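Local structure of restriction endonuclease R.BpuJI (Bacillus pumilus, 2VLA) at residues L76-F80 with S90-N94; K112-G118 with W273-N279; I153-D159 with I184-R188; I160-N166 with H209-L214. The protein is a restriction endonuclease whose recognition domain, the part described here, binds its cognate DNA, while the full-length enzyme probably cleaves DNA. All coordinates share one frame; numbering follows the deposited sequence.

In the fold
From the N terminus, contact 1 is the first to close a loop: the end of helix 62-76 meets the start of helix 91-99 across a short hairpin, 80-83 with 86-89. Contact 2 opens later and spans just over half of the chain, bringing helix 263-278 back onto the loop after helix 102-112. It also touches contact 1, through Tyr277 OH on Leu76 O and Asn279 OD1 on Gly91 N. Contacts 3 and 4 are both nested inside its loop. They cross each other, sharing helix 157-165: contact 3 joins the helix start to helix 177-189, and contact 4 joins its later part to helix 203-219, which faces the DNA.

Contact 1. Residues L76-F80 with S90-N94; sequences LFGMF and SGRTN
Met79 O takes two hydrogen bonds from the segment 90-94. Ser90 N reaches it at 3.0 Å in a nearly straight bond (N-H...O 167°) from above the carbonyl plane. Thr93 OG1 reaches the same Met79 O at 2.7 Å, lying in that plane on a lone pair. One residue back, Ser90 OG gives its proton to Gly78 O at 2.7 Å, again in the carbonyl plane and on a lone pair. Farther back still, Arg92 NH1 donates to Phe77 O at 2.9 Å; the oxygen lies at the guanidinium edge, close to its plane, while the nitrogen stands well above the plane of the carbonyl. Three successive carbonyls are thus held by the first turn of one helix.

Ser90 does double duty here. As N-cap it accepts from Thr93 N at 3.2 Å through the same OG that donates to Gly78 O, and a chi1 of 67°, which sets OG between its own backbone N and carbonyl carbon, lets it face both ways. Arg92 starts out with CG opposite its backbone N and bends at chi3 to lay NH1 against the turn. Gly78, with positive phi, passes right beside that NH1, where a beta carbon would clash. The Met79 side chain crosses Thr93 at about a right angle, its CB 3.2 Å from Thr93 OG1.

Outside the pair, Asp108 of helix 102-112 forms a salt bridge with Arg92 NE, and Met79 packs on helix 22-36. The turn leads from helix 62-76 into strand 80-83, with helix 91-99 docked end-on against it.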
# COMPACT_ATOMS: atom_id res chain seq x y z
N LEU A 76 0.59 2.84 -7.79
CA LEU A 76 -0.00 2.08 -6.69
C LEU A 76 -0.16 0.60 -7.05
O LEU A 76 0.06 -0.27 -6.21
CB LEU A 76 -1.34 2.68 -6.27
CG LEU A 76 -2.02 2.03 -5.07
CD1 LEU A 76 -1.18 2.16 -3.81
CD2 LEU A 76 -3.44 2.67 -4.87
N PHE A 77 -0.62 0.31 -8.27
CA PHE A 77 -0.81 -1.08 -8.66
C PHE A 77 0.40 -1.70 -9.37
O PHE A 77 0.43 -2.89 -9.59
CB PHE A 77 -2.03 -1.25 -9.55
CG PHE A 77 -3.37 -1.04 -8.85
CD1 PHE A 77 -3.45 -0.77 -7.49
CD2 PHE A 77 -4.56 -1.12 -9.58
CE1 PHE A 77 -4.69 -0.57 -6.89
CE2 PHE A 77 -5.78 -0.94 -8.97
CZ PHE A 77 -5.85 -0.66 -7.63
N GLY A 78 1.37 -0.88 -9.76
CA GLY A 78 2.61 -1.39 -10.36
C GLY A 78 2.38 -2.21 -11.63
O GLY A 78 2.92 -3.32 -11.76
N MET A 79 1.66 -1.64 -12.60
CA MET A 79 1.20 -2.40 -13.74
C MET A 79 2.05 -2.23 -14.99
O MET A 79 1.89 -2.96 -15.96
CB MET A 79 -0.27 -2.08 -14.03
CG MET A 79 -1.19 -2.47 -12.89
SD MET A 79 -2.92 -2.26 -13.24
CE MET A 79 -3.19 -3.73 -14.22
N PHE A 80 2.92 -1.23 -14.99
CA PHE A 80 3.88 -1.04 -16.09
C PHE A 80 5.16 -0.41 -15.56
O PHE A 80 5.22 0.05 -14.44
CB PHE A 80 3.26 -0.16 -17.20
CG PHE A 80 2.92 1.26 -16.76
CD1 PHE A 80 3.87 2.27 -16.81
CD2 PHE A 80 1.63 1.59 -16.40
CE1 PHE A 80 3.54 3.58 -16.47
CE2 PHE A 80 1.31 2.90 -16.04
CZ PHE A 80 2.26 3.89 -16.08
N SER A 90 4.20 -4.84 -16.61
CA SER A 90 4.98 -5.39 -15.49
C SER A 90 4.73 -6.87 -15.31
O SER A 90 3.78 -7.43 -15.86
CB SER A 90 4.64 -4.69 -14.20
OG SER A 90 3.31 -4.99 -13.82
N GLY A 91 5.57 -7.51 -14.50
CA GLY A 91 5.35 -8.90 -14.09
C GLY A 91 3.97 -9.10 -13.45
O GLY A 91 3.33 -10.12 -13.67
N ARG A 92 3.55 -8.15 -12.62
CA ARG A 92 2.27 -8.30 -11.94
C ARG A 92 1.13 -8.28 -12.94
O ARG A 92 0.19 -9.10 -12.86
CB ARG A 92 2.08 -7.19 -10.91
CG ARG A 92 0.86 -7.40 -10.04
CD ARG A 92 0.70 -6.35 -8.97
NE ARG A 92 1.72 -6.49 -7.93
CZ ARG A 92 2.52 -5.51 -7.50
NH1 ARG A 92 2.44 -4.30 -8.03
NH2 ARG A 92 3.39 -5.75 -6.54
N THR A 93 1.23 -7.40 -13.92
CA THR A 93 0.23 -7.35 -14.99
C THR A 93 0.25 -8.64 -15.80
O THR A 93 -0.81 -9.23 -16.07
CB THR A 93 0.46 -6.16 -15.91
OG1 THR A 93 0.21 -4.97 -15.19
CG2 THR A 93 -0.48 -6.20 -17.16
N ASN A 94 1.45 -9.09 -16.18
CA ASN A 94 1.60 -10.30 -16.98
C ASN A 94 0.94 -11.51 -16.28
O ASN A 94 0.29 -12.32 -16.92
CB ASN A 94 3.09 -10.59 -17.24
CG ASN A 94 3.72 -9.60 -18.24
OD1 ASN A 94 3.02 -8.96 -19.03
ND2 ASN A 94 5.05 -9.49 -18.20

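Contact 2. Residues K112-G118 with W273-N279; sequences KFQFPNG and WQQYYSN
Lys112 O, near the end of helix 102-112, accepts a hydrogen bond from Tyr276 OH at 2.7 Å, the oxygen sitting near the plane of the tyrosine ring. The Lys112 side chain runs the other way along Tyr276, bends at chi2 and chi4, and brings NZ to Tyr276 O at 3.1 Å, nearly along the C=O axis. A weak bond to Asn279 O and two waters, one bridging to Tyr277 O and the other lying near Tyr276 O, also surround NZ, so the ammonium sits among the carbonyls at the C-terminal end of helix 263-278.

Phe113 turns its ring face to the edge of Tyr277 in a T-shaped stack, centroids 5.8 Å apart and planes at 76°; the Tyr277 hydroxyl itself bonds Leu76 O. Next, Gln114 slides alongside Trp273, and its CG meets Trp273 CZ3 at 3.7 Å at the indole edge. Its amide is held in place by Gln114 NE2 donating to Pro116 O at 2.9 Å, in the amide plane, with Phe253 O as a second acceptor.

After the cis peptide before Pro116, Asn117 ND2 reaches back to Gln114 O at 2.9 Å, folding the loop tightly, while Asn117 OD1 accepts from Met119 N. Asn117 CB lies over the Trp273 six-membered ring, 3.6 Å from its centroid, and Gly118 CA over the five-membered ring at 3.8 Å.

These two CH-pi contacts cover one indole face, and Tyr277 CB lies over the other. A tryptophan so enclosed, beside a hydrogen-bonded cis-proline loop, anchors the last helix of the recognition domain to the loop after helix 102-112.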
# COMPACT_ATOMS: atom_id res chain seq x y z
N LYS A 112 4.64 -6.99 -1.26
CA LYS A 112 5.72 -6.12 -1.70
C LYS A 112 5.73 -4.73 -1.09
O LYS A 112 6.75 -4.04 -1.10
CB LYS A 112 5.72 -6.00 -3.21
CG LYS A 112 6.00 -7.31 -3.93
CD LYS A 112 7.45 -7.47 -4.26
CE LYS A 112 7.66 -8.63 -5.24
NZ LYS A 112 7.68 -8.19 -6.68
N PHE A 113 4.59 -4.27 -0.59
CA PHE A 113 4.47 -2.92 -0.09
C PHE A 113 5.44 -2.72 1.08
O PHE A 113 5.67 -3.64 1.87
CB PHE A 113 3.01 -2.62 0.38
CG PHE A 113 2.43 -1.32 -0.19
CD1 PHE A 113 2.91 -0.09 0.17
CD2 PHE A 113 1.37 -1.37 -1.05
CE1 PHE A 113 2.33 1.07 -0.32
CE2 PHE A 113 0.79 -0.21 -1.52
CZ PHE A 113 1.27 0.99 -1.16
N GLN A 114 5.92 -1.50 1.23
CA GLN A 114 6.73 -1.13 2.34
C GLN A 114 6.76 0.36 2.47
O GLN A 114 6.36 1.09 1.52
CB GLN A 114 8.17 -1.64 2.13
CG GLN A 114 8.74 -1.21 0.81
CD GLN A 114 10.24 -1.47 0.71
OE1 GLN A 114 10.66 -2.61 0.52
NE2 GLN A 114 11.04 -0.42 0.85
N PHE A 115 7.24 0.85 3.62
CA PHE A 115 7.65 2.24 3.76
C PHE A 115 9.13 2.22 4.18
O PHE A 115 9.53 1.37 4.99
CB PHE A 115 6.87 2.95 4.85
CG PHE A 115 5.36 2.99 4.63
CD1 PHE A 115 4.79 3.64 3.52
CD2 PHE A 115 4.52 2.41 5.55
CE1 PHE A 115 3.36 3.74 3.38
CE2 PHE A 115 3.09 2.51 5.40
CZ PHE A 115 2.55 3.16 4.29
N PRO A 116 9.95 3.13 3.63
CA PRO A 116 9.62 4.07 2.57
C PRO A 116 9.48 3.37 1.24
O PRO A 116 9.79 2.18 1.13
CB PRO A 116 10.85 5.04 2.54
CG PRO A 116 11.66 4.68 3.76
CD PRO A 116 11.37 3.25 4.03
N ASN A 117 9.03 4.10 0.23
CA ASN A 117 8.90 3.55 -1.08
C ASN A 117 9.02 4.63 -2.16
O ASN A 117 9.10 5.84 -1.87
CB ASN A 117 7.57 2.79 -1.20
CG ASN A 117 6.36 3.71 -1.02
OD1 ASN A 117 6.22 4.69 -1.76
ND2 ASN A 117 5.52 3.42 -0.00
N GLY A 118 9.02 4.20 -3.41
CA GLY A 118 9.13 5.11 -4.54
C GLY A 118 7.82 5.46 -5.18
O GLY A 118 7.80 5.98 -6.30
N TRP A 273 12.89 1.27 -7.53
CA TRP A 273 11.66 0.95 -6.80
C TRP A 273 10.64 0.27 -7.73
O TRP A 273 10.05 -0.74 -7.38
CB TRP A 273 11.01 2.19 -6.16
CG TRP A 273 9.58 1.88 -5.78
CD1 TRP A 273 8.45 2.18 -6.50
CD2 TRP A 273 9.14 1.10 -4.68
NE1 TRP A 273 7.34 1.66 -5.88
CE2 TRP A 273 7.74 0.98 -4.76
CE3 TRP A 273 9.81 0.49 -3.60
CZ2 TRP A 273 7.01 0.29 -3.83
CZ3 TRP A 273 9.09 -0.19 -2.69
CH2 TRP A 273 7.69 -0.32 -2.81
N GLN A 274 10.47 0.82 -8.92
CA GLN A 274 9.45 0.29 -9.81
C GLN A 274 9.79 -1.15 -10.25
O GLN A 274 8.90 -2.00 -10.37
CB GLN A 274 9.26 1.19 -11.03
CG GLN A 274 8.00 0.88 -11.85
CD GLN A 274 6.72 1.29 -11.15
OE1 GLN A 274 6.76 1.93 -10.10
NE2 GLN A 274 5.56 0.96 -11.74
N GLN A 275 11.08 -1.43 -10.43
CA GLN A 275 11.53 -2.77 -10.79
C GLN A 275 11.30 -3.78 -9.66
O GLN A 275 10.94 -4.93 -9.90
CB GLN A 275 13.01 -2.74 -11.17
CG GLN A 275 13.63 -4.12 -11.38
CD GLN A 275 13.02 -4.89 -12.54
OE1 GLN A 275 12.62 -4.30 -13.55
NE2 GLN A 275 12.97 -6.22 -12.42
N TYR A 276 11.58 -3.36 -8.43
CA TYR A 276 11.30 -4.18 -7.26
C TYR A 276 9.80 -4.47 -7.13
O TYR A 276 9.38 -5.61 -6.94
CB TYR A 276 11.83 -3.51 -5.99
CG TYR A 276 11.15 -4.01 -4.76
CD1 TYR A 276 11.43 -5.26 -4.25
CD2 TYR A 276 10.19 -3.25 -4.13
CE1 TYR A 276 10.75 -5.74 -3.15
CE2 TYR A 276 9.51 -3.71 -3.05
CZ TYR A 276 9.76 -4.95 -2.57
OH TYR A 276 9.06 -5.41 -1.48
N TYR A 277 9.00 -3.42 -7.20
CA TYR A 277 7.58 -3.49 -6.82
C TYR A 277 6.72 -4.14 -7.87
O TYR A 277 5.78 -4.85 -7.55
CB TYR A 277 7.06 -2.10 -6.52
CG TYR A 277 5.60 -2.07 -6.07
CD1 TYR A 277 5.22 -2.59 -4.85
CD2 TYR A 277 4.62 -1.46 -6.85
CE1 TYR A 277 3.93 -2.56 -4.43
CE2 TYR A 277 3.34 -1.40 -6.42
CZ TYR A 277 2.99 -1.95 -5.21
OH TYR A 277 1.68 -1.88 -4.78
N SER A 278 7.05 -3.91 -9.14
CA SER A 278 6.16 -4.29 -10.24
C SER A 278 6.49 -5.65 -10.86
O SER A 278 5.62 -6.28 -11.47
CB SER A 278 6.20 -3.23 -11.32
OG SER A 278 7.37 -3.34 -12.11
N ASN A 279 7.74 -6.11 -10.69
CA ASN A 279 8.30 -7.20 -11.52
C ASN A 279 8.83 -8.32 -10.66
O ASN A 279 9.01 -8.17 -9.48
CB ASN A 279 9.46 -6.67 -12.39
CG ASN A 279 8.99 -5.81 -13.56
OD1 ASN A 279 7.84 -5.89 -13.96
ND2 ASN A 279 9.88 -4.97 -14.09
O HOH W 1 5.35 -7.60 -8.34
O HOH W 2 10.58 -8.00 -6.48
O HOH W 3 9.73 -5.01 1.62

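Contact 3. Residues I153-D159 with I184-R188; sequences IQLSKDD and IIEDR
Ile153 and Ile185 stand 8.2 Å apart at their CA atoms, and Asp159 and Ile184 7.8 Å, as the extended run into helix 157-165 passes beside helix 177-189. The run ends in a capping box: Ser156 OG accepts from Asp159 N, and Ser156 N donates to Asp159 OD2 at 3.0 Å.

That same OD2 faces Arg188. The arginine chain is extended from CG to NE, and its NH2 forms a salt bridge with Asp159 OD2 at 2.8 Å, on the syn side, while Ser156 N arrives from the other face of the carboxylate. Arg188 NH2 also donates to Gln154 O at 2.8 Å, the oxygen lying exactly in the guanidinium plane; NH1 adds a weak bond to it. Two acceptors on either side of NH2, both near the guanidinium plane, fix how the group is turned. Replacing Asp159 with an alanine would probably leave Arg188 without its countercharge and Ser156 N without its partner, weakening the start of the helix.

The apolar part of the contact begins at Ile153, which with chi1 at 67° sends CD1 over one guanidinium face and on to Ile185 CG1 at 3.9 Å. Leu155 CD2 touches Ile184 CD1 at 3.8 Å, and Leu155 also packs on helix 137-150. A water takes the N-H of Arg188 NE and donates to Asp159 OD1 at 2.7 Å, tying the second carboxylate oxygen to the same arginine.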
# COMPACT_ATOMS: atom_id res chain seq x y z
N ILE A 153 -8.52 -11.08 21.94
CA ILE A 153 -9.16 -9.78 21.70
C ILE A 153 -9.31 -9.54 20.20
O ILE A 153 -8.66 -10.23 19.38
CB ILE A 153 -8.41 -8.59 22.35
CG1 ILE A 153 -7.04 -8.39 21.69
CG2 ILE A 153 -8.26 -8.82 23.86
CD1 ILE A 153 -6.42 -7.05 21.99
N GLN A 154 -10.19 -8.61 19.85
CA GLN A 154 -10.34 -8.23 18.47
C GLN A 154 -10.13 -6.73 18.34
O GLN A 154 -10.35 -5.99 19.28
CB GLN A 154 -11.73 -8.62 17.98
CG GLN A 154 -11.95 -10.13 17.99
CD GLN A 154 -13.36 -10.51 17.77
OE1 GLN A 154 -14.26 -10.10 18.51
NE2 GLN A 154 -13.60 -11.33 16.76
N LEU A 155 -9.63 -6.32 17.19
CA LEU A 155 -9.23 -4.94 16.96
C LEU A 155 -10.16 -4.23 16.00
O LEU A 155 -10.66 -4.82 15.04
CB LEU A 155 -7.82 -4.89 16.38
CG LEU A 155 -6.73 -5.58 17.19
CD1 LEU A 155 -5.42 -5.34 16.53
CD2 LEU A 155 -6.76 -5.05 18.59
N SER A 156 -10.33 -2.94 16.23
CA SER A 156 -11.08 -2.09 15.32
C SER A 156 -10.14 -1.44 14.33
O SER A 156 -8.91 -1.45 14.50
CB SER A 156 -11.80 -1.00 16.10
OG SER A 156 -10.85 -0.06 16.61
N LYS A 157 -10.71 -0.83 13.31
CA LYS A 157 -9.94 -0.06 12.35
C LYS A 157 -9.22 1.09 13.04
O LYS A 157 -8.11 1.46 12.64
CB LYS A 157 -10.85 0.47 11.24
CG LYS A 157 -10.17 1.39 10.26
CD LYS A 157 -11.07 1.68 9.07
CE LYS A 157 -12.49 1.97 9.51
NZ LYS A 157 -12.78 3.44 9.57
N ASP A 158 -9.86 1.70 14.03
CA ASP A 158 -9.24 2.80 14.78
C ASP A 158 -8.03 2.31 15.59
O ASP A 158 -7.05 3.04 15.72
CB ASP A 158 -10.29 3.50 15.70
CG ASP A 158 -11.33 4.33 14.92
OD1 ASP A 158 -10.96 4.94 13.90
OD2 ASP A 158 -12.51 4.39 15.38
N ASP A 159 -8.12 1.12 16.14
CA ASP A 159 -6.98 0.51 16.85
C ASP A 159 -5.80 0.35 15.90
O ASP A 159 -4.68 0.74 16.23
CB ASP A 159 -7.35 -0.86 17.39
CG ASP A 159 -8.33 -0.81 18.55
OD1 ASP A 159 -8.32 0.19 19.32
OD2 ASP A 159 -9.06 -1.83 18.74
N ILE A 184 -2.75 -2.17 23.98
CA ILE A 184 -4.19 -2.02 23.72
C ILE A 184 -4.98 -2.60 24.88
O ILE A 184 -5.91 -1.99 25.36
CB ILE A 184 -4.60 -2.68 22.37
CG1 ILE A 184 -3.99 -1.88 21.21
CG2 ILE A 184 -6.15 -2.76 22.24
CD1 ILE A 184 -4.20 -2.49 19.82
N ILE A 185 -4.55 -3.75 25.39
CA ILE A 185 -5.25 -4.37 26.50
C ILE A 185 -5.17 -3.48 27.76
O ILE A 185 -6.17 -3.30 28.46
CB ILE A 185 -4.67 -5.77 26.80
CG1 ILE A 185 -5.07 -6.75 25.68
CG2 ILE A 185 -5.16 -6.26 28.18
CD1 ILE A 185 -4.37 -8.12 25.76
N GLU A 186 -4.02 -2.89 28.02
CA GLU A 186 -3.88 -1.99 29.18
C GLU A 186 -4.75 -0.75 29.01
O GLU A 186 -5.45 -0.34 29.94
CB GLU A 186 -2.43 -1.57 29.38
CG GLU A 186 -2.22 -0.66 30.59
CD GLU A 186 -0.83 -0.06 30.65
OE1 GLU A 186 0.10 -0.76 31.10
OE2 GLU A 186 -0.68 1.12 30.27
N ASP A 187 -4.73 -0.16 27.82
CA ASP A 187 -5.52 1.02 27.56
C ASP A 187 -7.01 0.74 27.75
O ASP A 187 -7.72 1.52 28.39
CB ASP A 187 -5.24 1.54 26.15
CG ASP A 187 -4.02 2.45 26.08
OD1 ASP A 187 -3.37 2.67 27.14
OD2 ASP A 187 -3.69 2.93 24.96
N ARG A 188 -7.48 -0.38 27.22
CA ARG A 188 -8.90 -0.74 27.35
C ARG A 188 -9.26 -0.92 28.82
O ARG A 188 -10.36 -0.59 29.24
CB ARG A 188 -9.22 -2.01 26.58
CG ARG A 188 -9.17 -1.84 25.07
CD ARG A 188 -9.56 -3.10 24.37
NE ARG A 188 -9.51 -2.94 22.92
CZ ARG A 188 -9.78 -3.90 22.05
NH1 ARG A 188 -10.13 -5.11 22.47
NH2 ARG A 188 -9.69 -3.66 20.75
O HOH W 4 -11.83 -7.58 22.01
O HOH W 5 -9.06 -0.31 21.88

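Contact 4. Residues I160-N166 with H209-L214; sequences IAYYVLN and HIREQL. With nucleotides of chain C.
Ala161 and Ile210 meet in the buried core of what is probably the helix-turn-helix part of the domain, where segments 160-165 and 209-214 run at 82° to each other. Ala161 CB sits 3.8 Å from Ile210 CG2. Leu165 slides past Ile210 in the opposite direction, CD1 to Ile210 CG2 at 4.0 Å, and Ile160 CD1 meets Leu214 CD2 at 4.2 Å. A pi-type turn, Leu165 N to Ile160 O, widens the first helix here.

With CG anti to the carbonyl carbon (chi1 -76°) and the chain extended beyond, Gln213 approaches Leu165 from the opposite direction, OE1 3.7 Å from Leu165 CD2. Gln213 NE2 bonds His209 O at 3.0 Å and donates to a water near Leu165 O; OE1 accepts from Gln137 NE2. A leucine here would probably leave Gln137 NE2 without its acceptor, the water without the NE2 donor, and His209 O with one bond fewer. A second water lies within reach of Leu165 O, Asn166 OD1 and His209 NE2, while Asn166 ND2 bonds Gln8 OE1.

Arg211, on the DNA side, brings NH1 2.8 Å from OP1 of DC2 of chain C. Helix 203-219 followed by the hairpin 223-225/230-232 is consistent with a winged helix-turn-helix.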
# COMPACT_ATOMS: atom_id res chain seq x y z
N ILE A 160 -6.06 -0.19 14.72
CA ILE A 160 -5.00 -0.40 13.76
C ILE A 160 -4.44 0.94 13.25
O ILE A 160 -3.24 1.07 12.99
CB ILE A 160 -5.47 -1.27 12.59
CG1 ILE A 160 -5.91 -2.65 13.10
CG2 ILE A 160 -4.37 -1.42 11.55
CD1 ILE A 160 -6.65 -3.49 12.04
N ALA A 161 -5.30 1.95 13.16
CA ALA A 161 -4.87 3.27 12.77
C ALA A 161 -3.91 3.88 13.79
O ALA A 161 -2.84 4.33 13.43
CB ALA A 161 -6.10 4.20 12.56
N TYR A 162 -4.33 3.95 15.04
CA TYR A 162 -3.59 4.71 16.05
C TYR A 162 -2.36 3.95 16.50
O TYR A 162 -1.29 4.53 16.66
CB TYR A 162 -4.47 4.98 17.27
CG TYR A 162 -3.79 5.80 18.34
CD1 TYR A 162 -3.71 7.18 18.24
CD2 TYR A 162 -3.17 5.18 19.42
CE1 TYR A 162 -3.04 7.93 19.19
CE2 TYR A 162 -2.50 5.92 20.39
CZ TYR A 162 -2.44 7.30 20.27
OH TYR A 162 -1.79 8.04 21.24
N TYR A 163 -2.54 2.67 16.76
CA TYR A 163 -1.47 1.89 17.39
C TYR A 163 -0.46 1.32 16.40
O TYR A 163 0.66 0.97 16.79
CB TYR A 163 -2.05 0.77 18.25
CG TYR A 163 -2.83 1.24 19.46
CD1 TYR A 163 -2.19 1.56 20.64
CD2 TYR A 163 -4.22 1.33 19.43
CE1 TYR A 163 -2.89 1.97 21.76
CE2 TYR A 163 -4.93 1.75 20.53
CZ TYR A 163 -4.27 2.05 21.70
OH TYR A 163 -5.00 2.45 22.80
N VAL A 164 -0.84 1.22 15.13
CA VAL A 164 0.01 0.59 14.11
C VAL A 164 0.33 1.53 12.95
O VAL A 164 1.46 2.04 12.86
CB VAL A 164 -0.61 -0.72 13.59
CG1 VAL A 164 0.25 -1.35 12.49
CG2 VAL A 164 -0.86 -1.67 14.73
N LEU A 165 -0.68 1.90 12.13
CA LEU A 165 -0.37 2.54 10.85
C LEU A 165 -0.07 4.04 10.94
O LEU A 165 0.44 4.62 9.97
CB LEU A 165 -1.44 2.26 9.82
CG LEU A 165 -1.40 0.85 9.21
CD1 LEU A 165 -2.61 0.66 8.31
CD2 LEU A 165 -0.10 0.59 8.42
N ASN A 166 -0.35 4.65 12.09
CA ASN A 166 0.03 6.03 12.36
C ASN A 166 0.99 6.16 13.55
O ASN A 166 1.24 7.25 14.00
CB ASN A 166 -1.21 6.87 12.66
CG ASN A 166 -1.11 8.31 12.11
OD1 ASN A 166 -1.10 8.53 10.90
ND2 ASN A 166 -1.05 9.30 13.01
N HIS A 209 -6.06 6.87 3.83
CA HIS A 209 -4.92 6.01 3.45
C HIS A 209 -4.77 4.79 4.38
O HIS A 209 -4.21 3.77 3.99
CB HIS A 209 -3.59 6.80 3.43
CG HIS A 209 -3.29 7.48 4.71
ND1 HIS A 209 -3.94 8.63 5.11
CD2 HIS A 209 -2.42 7.18 5.71
CE1 HIS A 209 -3.52 8.98 6.30
NE2 HIS A 209 -2.56 8.13 6.67
N ILE A 210 -5.30 4.90 5.58
CA ILE A 210 -5.32 3.81 6.50
C ILE A 210 -6.40 2.81 6.15
O ILE A 210 -6.14 1.62 6.04
CB ILE A 210 -5.42 4.33 7.95
CG1 ILE A 210 -4.18 5.17 8.28
CG2 ILE A 210 -5.63 3.20 8.91
CD1 ILE A 210 -4.17 5.83 9.64
N ARG A 211 -7.61 3.31 5.95
CA ARG A 211 -8.69 2.47 5.47
C ARG A 211 -8.30 1.76 4.17
O ARG A 211 -8.57 0.59 4.00
CB ARG A 211 -9.96 3.32 5.24
CG ARG A 211 -11.05 2.57 4.49
CD ARG A 211 -11.45 1.28 5.21
NE ARG A 211 -12.42 0.50 4.45
CZ ARG A 211 -13.73 0.51 4.66
NH1 ARG A 211 -14.23 1.28 5.61
NH2 ARG A 211 -14.53 -0.25 3.93
N GLU A 212 -7.70 2.49 3.25
CA GLU A 212 -7.41 1.92 1.94
C GLU A 212 -6.30 0.86 1.95
O GLU A 212 -6.39 -0.11 1.27
CB GLU A 212 -7.15 3.00 0.92
CG GLU A 212 -8.48 3.73 0.60
CD GLU A 212 -8.41 4.80 -0.47
OE1 GLU A 212 -7.33 5.24 -0.86
OE2 GLU A 212 -9.51 5.22 -0.92
N GLN A 213 -5.34 1.01 2.84
CA GLN A 213 -4.40 -0.07 3.07
C GLN A 213 -5.16 -1.33 3.51
O GLN A 213 -4.95 -2.43 2.97
CB GLN A 213 -3.33 0.35 4.10
CG GLN A 213 -2.28 1.28 3.51
CD GLN A 213 -1.29 1.76 4.54
OE1 GLN A 213 -0.23 1.12 4.74
NE2 GLN A 213 -1.57 2.87 5.16
N LEU A 214 -6.06 -1.19 4.49
CA LEU A 214 -6.83 -2.31 4.91
C LEU A 214 -7.68 -2.88 3.74
O LEU A 214 -7.85 -4.07 3.62
CB LEU A 214 -7.70 -1.97 6.13
CG LEU A 214 -6.91 -1.66 7.38
CD1 LEU A 214 -7.79 -1.11 8.46
CD2 LEU A 214 -6.21 -2.88 7.86
P DC C 3 -14.35 2.54 0.24
OP1 DC C 3 -14.79 1.31 -0.46
OP2 DC C 3 -13.19 2.54 1.14
O5' DC C 3 -14.05 3.67 -0.85
C5' DC C 3 -14.97 3.89 -1.91
C4' DC C 3 -14.63 5.16 -2.65
O4' DC C 3 -14.91 6.31 -1.82
C3' DC C 3 -13.15 5.29 -2.99
O3' DC C 3 -12.93 5.78 -4.30
C2' DC C 3 -12.64 6.30 -1.97
C1' DC C 3 -13.84 7.21 -1.97
N1 DC C 3 -13.89 8.19 -0.91
C2 DC C 3 -14.48 9.45 -1.15
O2 DC C 3 -15.04 9.70 -2.26
N3 DC C 3 -14.47 10.35 -0.14
C4 DC C 3 -13.91 10.06 1.03
N4 DC C 3 -13.94 10.97 1.98
C5 DC C 3 -13.29 8.81 1.26
C6 DC C 3 -13.27 7.93 0.26
P DC C 2 -16.04 4.54 6.33
OP1 DC C 2 -15.91 3.17 6.84
OP2 DC C 2 -15.01 5.54 6.71
O5' DC C 2 -16.05 4.49 4.75
C5' DC C 2 -17.01 3.74 4.10
C4' DC C 2 -16.96 4.07 2.64
O4' DC C 2 -17.43 5.41 2.44
C3' DC C 2 -15.57 4.00 2.04
O3' DC C 2 -15.63 3.06 0.98
C2' DC C 2 -15.27 5.44 1.59
C1' DC C 2 -16.67 6.03 1.42
N1 DC C 2 -16.85 7.49 1.64
C2 DC C 2 -17.52 8.26 0.69
O2 DC C 2 -17.88 7.74 -0.37
N3 DC C 2 -17.76 9.57 0.95
C4 DC C 2 -17.37 10.10 2.10
N4 DC C 2 -17.65 11.41 2.31
C5 DC C 2 -16.69 9.33 3.09
C6 DC C 2 -16.48 8.03 2.83
O HOH W 6 -0.59 7.24 8.68
O HOH W 7 0.05 4.33 7.14